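Local coordinates for protein acetyltransferase, GNAT family (PDB 2PC1) that probably transfers an acyl group from a coenzyme A thioester to an unidentified acceptor, at residues Ala42-Ala45 with Lys46-Ser49; Asp90-Glu94 with Val95-Ile99. All coordinates share one frame; numbering follows the deposited sequence. Where two conformers were deposited one is given.

How the contacts relate
Contacts 1 and 2 are two local turns of one GNAT acetyltransferase fold, set at different edges of the single-chain molecule, with centres about 26 Å apart and nearest atoms about 15 Å apart. Contact 1 finishes helix 30-46 and starts the loop toward helix 61-70; contact 2 follows the end of strand 81-91 and starts the long connection to strand 111-119. Both lie at the surface and do not touch. In this family the cofactor pyrophosphate is usually held by the loop between the strand and helix corresponding here to 111-119 and 127-139. Contact 2 touches strand 111-119 directly, whereas Glu43 of contact 1 packs on Asn121 just beyond that strand.

Contact 1 of 2, residues Ala42-Ala45 with Lys46-Ser49; sequences AEIA and KTGS
With OG1 set between its backbone N and carbonyl carbon (chi1 70°), Thr47 turns its hydroxyl back onto the carbonyl of Ile44, while Glu43, bent at chi2, lets its carboxylate come alongside the extended chain of Lys46. Thr47 OG1 donates to Ile44 O at 2.6 Å, in the carbonyl plane. The same oxygen also accepts Thr47 N at 3.0 Å, from above that plane, so one residue grips it twice. Along the last helical turn, Lys46 NZ forms a salt bridge with Glu43 OE2 at 3.1 Å, on the syn side of the carboxylate, in the conformer described, one of two deposited for Glu43. Helix 30-46 is ended by the Thr47 bonds and by Gly48 N, which donates to Ala45 O at 3.1 Å with a fairly straight N-H (163°). Gly48 takes a positive phi (85°) that suits glycine and turns the chain into the loop leading to helix 61-70. A water gives one hydrogen to Ala45 O and the other to Ser49 O, at 3.0 and 2.8 Å, bridging helix end and loop. Ile44 CG2 packs on Ser49 CB at 3.8 Å, and Ser49 OG is hydrogen-bonded to Gln51 N.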
ATOM      1  N   ALA A  42      -0.859  12.337  -9.445  1.00 10.74           N
ATOM      2  CA  ALA A  42      -0.125  13.346 -10.208  1.00 10.40           C
ATOM      3  C   ALA A  42       1.374  13.166 -10.026  1.00 11.83           C
ATOM      4  O   ALA A  42       2.165  13.437 -10.933  1.00 13.94           O
ATOM      5  CB  ALA A  42      -0.548  14.717  -9.783  1.00 12.01           C
ATOM      6  N   GLU A  43       1.782  12.782  -8.830  1.00 12.86           N
ATOM      7  CA  GLU A  43       3.207  12.585  -8.588  0.50 13.72           C
ATOM      8  C   GLU A  43       3.691  11.365  -9.361  1.00 13.22           C
ATOM      9  O   GLU A  43       4.749  11.414 -10.014  1.00 14.04           O
ATOM     10  CB  GLU A  43       3.533  12.505  -7.092  0.50 15.42           C
ATOM     11  CG  GLU A  43       3.351  13.844  -6.367  0.50 18.46           C
ATOM     12  CD  GLU A  43       4.148  15.007  -6.987  0.50 20.81           C
ATOM     13  OE1 GLU A  43       5.380  14.983  -6.859  0.50 23.41           O
ATOM     14  OE2 GLU A  43       3.558  15.943  -7.585  0.50 17.76           O
ATOM     15  N   ILE A  44       2.927  10.280  -9.352  1.00 12.53           N
ATOM     16  CA  ILE A  44       3.282   9.140 -10.197  1.00 14.12           C
ATOM     17  C   ILE A  44       3.433   9.524 -11.679  1.00 13.24           C
ATOM     18  O   ILE A  44       4.345   9.026 -12.384  1.00 15.03           O
ATOM     19  CB  ILE A  44       2.249   8.007 -10.078  1.00 12.74           C
ATOM     20  CG1 ILE A  44       2.268   7.441  -8.667  1.00 14.08           C
ATOM     21  CG2 ILE A  44       2.538   6.902 -11.116  1.00 14.21           C
ATOM     22  CD1 ILE A  44       1.154   6.488  -8.368  1.00 15.47           C
ATOM     23  N   ALA A  45       2.559  10.392 -12.187  1.00 12.37           N
ATOM     24  CA  ALA A  45       2.561  10.704 -13.607  1.00 13.05           C
ATOM     25  C   ALA A  45       3.876  11.350 -14.000  1.00 13.41           C
ATOM     26  O   ALA A  45       4.386  11.133 -15.100  1.00 16.28           O
ATOM     27  CB  ALA A  45       1.407  11.614 -13.945  1.00 14.12           C
ATOM     28  N   LYS A  46       4.443  12.138 -13.095  1.00 12.98           N
ATOM     29  CA  LYS A  46       5.724  12.804 -13.356  1.00 13.59           C
ATOM     30  C   LYS A  46       6.876  11.824 -13.620  1.00 15.75           C
ATOM     31  O   LYS A  46       7.868  12.188 -14.248  1.00 15.21           O
ATOM     32  CB  LYS A  46       6.082  13.755 -12.217  1.00 13.25           C
ATOM     33  CG  LYS A  46       5.171  14.955 -12.135  1.00 17.28           C
ATOM     34  CD  LYS A  46       5.488  15.808 -10.940  1.00 18.73           C
ATOM     35  CE  LYS A  46       4.658  17.081 -10.945  1.00 25.70           C
ATOM     36  NZ  LYS A  46       4.871  17.865  -9.695  1.00 34.16           N
ATOM     37  N   THR A  47       6.737  10.584 -13.171  1.00 14.71           N
ATOM     38  CA  THR A  47       7.769   9.555 -13.365  1.00 14.92           C
ATOM     39  C   THR A  47       7.676   8.828 -14.701  1.00 15.11           C
ATOM     40  O   THR A  47       8.556   8.032 -15.046  1.00 17.33           O
ATOM     41  CB  THR A  47       7.725   8.502 -12.249  1.00 17.57           C
ATOM     42  OG1 THR A  47       6.544   7.696 -12.377  1.00 15.30           O
ATOM     43  CG2 THR A  47       7.757   9.139 -10.887  1.00 14.94           C
ATOM     44  N   GLY A  48       6.614   9.075 -15.455  1.00 14.53           N
ATOM     45  CA  GLY A  48       6.397   8.382 -16.732  1.00 15.75           C
ATOM     46  C   GLY A  48       5.717   7.030 -16.606  1.00 16.35           C
ATOM     47  O   GLY A  48       5.440   6.358 -17.603  1.00 17.89           O
ATOM     48  N   SER A  49       5.420   6.638 -15.377  1.00 14.13           N
ATOM     49  CA  SER A  49       4.701   5.401 -15.109  1.00 13.38           C
ATOM     50  C   SER A  49       3.241   5.501 -15.501  1.00 14.70           C
ATOM     51  O   SER A  49       2.630   6.558 -15.381  1.00 14.37           O
ATOM     52  CB  SER A  49       4.796   5.110 -13.623  1.00 12.67           C
ATOM     53  OG  SER A  49       4.083   3.938 -13.276  1.00 13.41           O
TER
HETATM   54  O   HOH W   1       3.060   8.977 -16.642  1.00 27.52           O

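Contact 2 of 2, residues Asp90-Glu94 with Val95-Ile99; sequences DGHEE and VYDAI
A short turn follows strand 81-91 of the GNAT sheet; its residues 95-97 have helical backbone angles without the regular helix bonds, and a histidine-carboxylate hydrogen bond ties His92, just after the strand, to Asp97 at the turn's end. With CG anti to the backbone N (chi1 -170°), His92 carries its ring toward Asp97. His92 NE2 donates to Asp97 OD2 at 2.7 Å, nearly straight (169°); the acceptor lies in the ring plane and is met on its syn side, with ring and carboxylate turned 38° apart. Through its other nitrogen, ND1, the ring hydrogen-bonds to His109 O, which fixes its rotation. Asp97 OD2 also takes a hydrogen from a water that donates to Glu94 OE1 as well, bridging two side-by-side carboxylates of like charge. Asp97 N to Glu94 O at 3.0 Å pins the backbone turn. Glu93 CB sits over one face of the Tyr96 ring, 3.9 Å from its centroid, a CH-pi contact. A second water accepts the N-H of Val95 and donates to Glu93 OE1, each residue in one of two deposited conformers. Buried Tyr96 hydrogen-bonds through OH to Asp148 of strand 144-149 and packs against Thr113 of strand 111-119 and Val171 of strand 166-171.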
ATOM      1  N   ASP A  90      -6.697  -9.140   4.199  1.00 11.23           N
ATOM      2  CA  ASP A  90      -6.316 -10.422   4.752  1.00 11.99           C
ATOM      3  C   ASP A  90      -6.959 -11.488   3.895  1.00 11.94           C
ATOM      4  O   ASP A  90      -8.168 -11.641   3.882  1.00 14.18           O
ATOM      5  CB  ASP A  90      -6.829 -10.496   6.204  1.00 12.98           C
ATOM      6  CG  ASP A  90      -6.486 -11.772   6.932  1.00 13.87           C
ATOM      7  OD1 ASP A  90      -5.744 -12.630   6.425  1.00 14.00           O
ATOM      8  OD2 ASP A  90      -7.016 -11.919   8.073  1.00 16.44           O
ATOM      9  N   GLY A  91      -6.149 -12.269   3.202  1.00 12.79           N
ATOM     10  CA  GLY A  91      -6.675 -13.327   2.359  1.00 14.45           C
ATOM     11  C   GLY A  91      -5.683 -13.661   1.273  1.00 12.76           C
ATOM     12  O   GLY A  91      -4.496 -13.654   1.505  1.00 12.86           O
ATOM     13  N   HIS A  92      -6.179 -13.892   0.071  1.00 11.96           N
ATOM     14  CA  HIS A  92      -5.396 -14.421  -1.019  1.00 12.69           C
ATOM     15  C   HIS A  92      -5.533 -13.537  -2.258  1.00 13.61           C
ATOM     16  O   HIS A  92      -6.635 -13.082  -2.576  1.00 14.23           O
ATOM     17  CB  HIS A  92      -5.890 -15.813  -1.346  1.00 12.45           C
ATOM     18  CG  HIS A  92      -5.015 -16.556  -2.293  1.00 14.72           C
ATOM     19  ND1 HIS A  92      -3.820 -17.116  -1.905  1.00 13.70           N
ATOM     20  CD2 HIS A  92      -5.155 -16.833  -3.610  1.00 15.54           C
ATOM     21  CE1 HIS A  92      -3.273 -17.720  -2.943  1.00 15.48           C
ATOM     22  NE2 HIS A  92      -4.059 -17.551  -3.993  1.00 15.23           N
ATOM     23  N   GLU A  93      -4.418 -13.327  -2.955  1.00 13.76           N
ATOM     24  CA  GLU A  93      -4.419 -12.647  -4.255  0.50 14.79           C
ATOM     25  C   GLU A  93      -4.170 -13.660  -5.337  1.00 14.04           C
ATOM     26  O   GLU A  93      -3.106 -14.237  -5.428  1.00 12.82           O
ATOM     27  CB  GLU A  93      -3.332 -11.582  -4.334  0.50 15.26           C
ATOM     28  CG  GLU A  93      -3.630 -10.309  -3.601  0.50 18.73           C
ATOM     29  CD  GLU A  93      -4.844  -9.562  -4.147  0.50 22.37           C
ATOM     30  OE1 GLU A  93      -5.245  -9.764  -5.327  0.50 20.42           O
ATOM     31  OE2 GLU A  93      -5.390  -8.756  -3.375  0.50 23.72           O
ATOM     32  N   GLU A  94      -5.175 -13.913  -6.168  1.00 15.48           N
ATOM     33  CA  GLU A  94      -5.024 -14.952  -7.174  1.00 16.07           C
ATOM     34  C   GLU A  94      -3.823 -14.713  -8.095  1.00 13.33           C
ATOM     35  O   GLU A  94      -3.112 -15.640  -8.452  1.00 14.44           O
ATOM     36  CB  GLU A  94      -6.293 -15.089  -8.032  1.00 18.10           C
ATOM     37  CG  GLU A  94      -7.584 -15.343  -7.236  1.00 31.07           C
ATOM     38  CD  GLU A  94      -7.572 -16.628  -6.426  1.00 37.27           C
ATOM     39  OE1 GLU A  94      -7.108 -17.667  -6.940  1.00 43.51           O
ATOM     40  OE2 GLU A  94      -8.053 -16.597  -5.268  1.00 45.37           O
ATOM     41  N   VAL A  95      -3.602 -13.459  -8.466  1.00 13.88           N
ATOM     42  CA  VAL A  95      -2.534 -13.150  -9.417  0.50 15.26           C
ATOM     43  C   VAL A  95      -1.153 -13.458  -8.816  1.00 13.38           C
ATOM     44  O   VAL A  95      -0.197 -13.709  -9.530  1.00 12.12           O
ATOM     45  CB  VAL A  95      -2.656 -11.688  -9.924  0.50 16.62           C
ATOM     46  CG1 VAL A  95      -1.430 -11.248 -10.728  0.50 21.50           C
ATOM     47  CG2 VAL A  95      -3.912 -11.573 -10.779  0.50 20.62           C
ATOM     48  N   TYR A  96      -1.042 -13.437  -7.492  1.00 10.74           N
ATOM     49  CA  TYR A  96       0.214 -13.775  -6.832  1.00  9.50           C
ATOM     50  C   TYR A  96       0.613 -15.234  -7.037  1.00 10.33           C
ATOM     51  O   TYR A  96       1.792 -15.582  -6.964  1.00 11.60           O
ATOM     52  CB  TYR A  96       0.155 -13.442  -5.332  1.00 10.87           C
ATOM     53  CG  TYR A  96       0.290 -11.989  -4.991  1.00 10.32           C
ATOM     54  CD1 TYR A  96       0.383 -10.983  -5.960  1.00 11.49           C
ATOM     55  CD2 TYR A  96       0.305 -11.588  -3.663  1.00 12.43           C
ATOM     56  CE1 TYR A  96       0.524  -9.633  -5.610  1.00 12.85           C
ATOM     57  CE2 TYR A  96       0.416 -10.262  -3.327  1.00 12.43           C
ATOM     58  CZ  TYR A  96       0.541  -9.291  -4.280  1.00 13.29           C
ATOM     59  OH  TYR A  96       0.662  -7.981  -3.844  1.00 15.45           O
ATOM     60  N   ASP A  97      -0.350 -16.104  -7.341  1.00 10.24           N
ATOM     61  CA  ASP A  97      -0.010 -17.457  -7.650  1.00 10.62           C
ATOM     62  C   ASP A  97       0.721 -17.604  -8.975  1.00 10.48           C
ATOM     63  O   ASP A  97       1.323 -18.628  -9.204  1.00 13.28           O
ATOM     64  CB  ASP A  97      -1.263 -18.338  -7.695  1.00 11.69           C
ATOM     65  CG  ASP A  97      -2.008 -18.377  -6.363  1.00 16.52           C
ATOM     66  OD1 ASP A  97      -1.346 -18.257  -5.308  1.00 14.05           O
ATOM     67  OD2 ASP A  97      -3.258 -18.533  -6.387  1.00 17.68           O
ATOM     68  N   ALA A  98       0.653 -16.573  -9.821  1.00  9.26           N
ATOM     69  CA  ALA A  98       1.292 -16.567 -11.127  1.00  8.96           C
ATOM     70  C   ALA A  98       2.673 -15.935 -11.081  1.00 10.88           C
ATOM     71  O   ALA A  98       3.218 -15.556 -12.113  1.00  9.66           O
ATOM     72  CB  ALA A  98       0.396 -15.822 -12.101  1.00 11.87           C
ATOM     73  N   ILE A  99       3.270 -15.830  -9.898  1.00  9.44           N
ATOM     74  CA  ILE A  99       4.622 -15.320  -9.778  1.00  9.43           C
ATOM     75  C   ILE A  99       5.593 -16.066 -10.698  1.00  9.36           C
ATOM     76  O   ILE A  99       5.515 -17.286 -10.872  1.00 10.86           O
ATOM     77  CB  ILE A  99       5.095 -15.356  -8.298  1.00  8.56           C
ATOM     78  CG1 ILE A  99       6.411 -14.576  -8.133  1.00  9.96           C
ATOM     79  CG2 ILE A  99       5.213 -16.744  -7.773  1.00 11.49           C
ATOM     80  CD1 ILE A  99       6.698 -14.203  -6.694  1.00 11.45           C
TER
HETATM   81  O   HOH W   2      -5.337 -11.158  -7.811  1.00 27.75           O
HETATM   82  O   HOH W   3      -4.818 -18.967  -8.608  1.00 36.02           O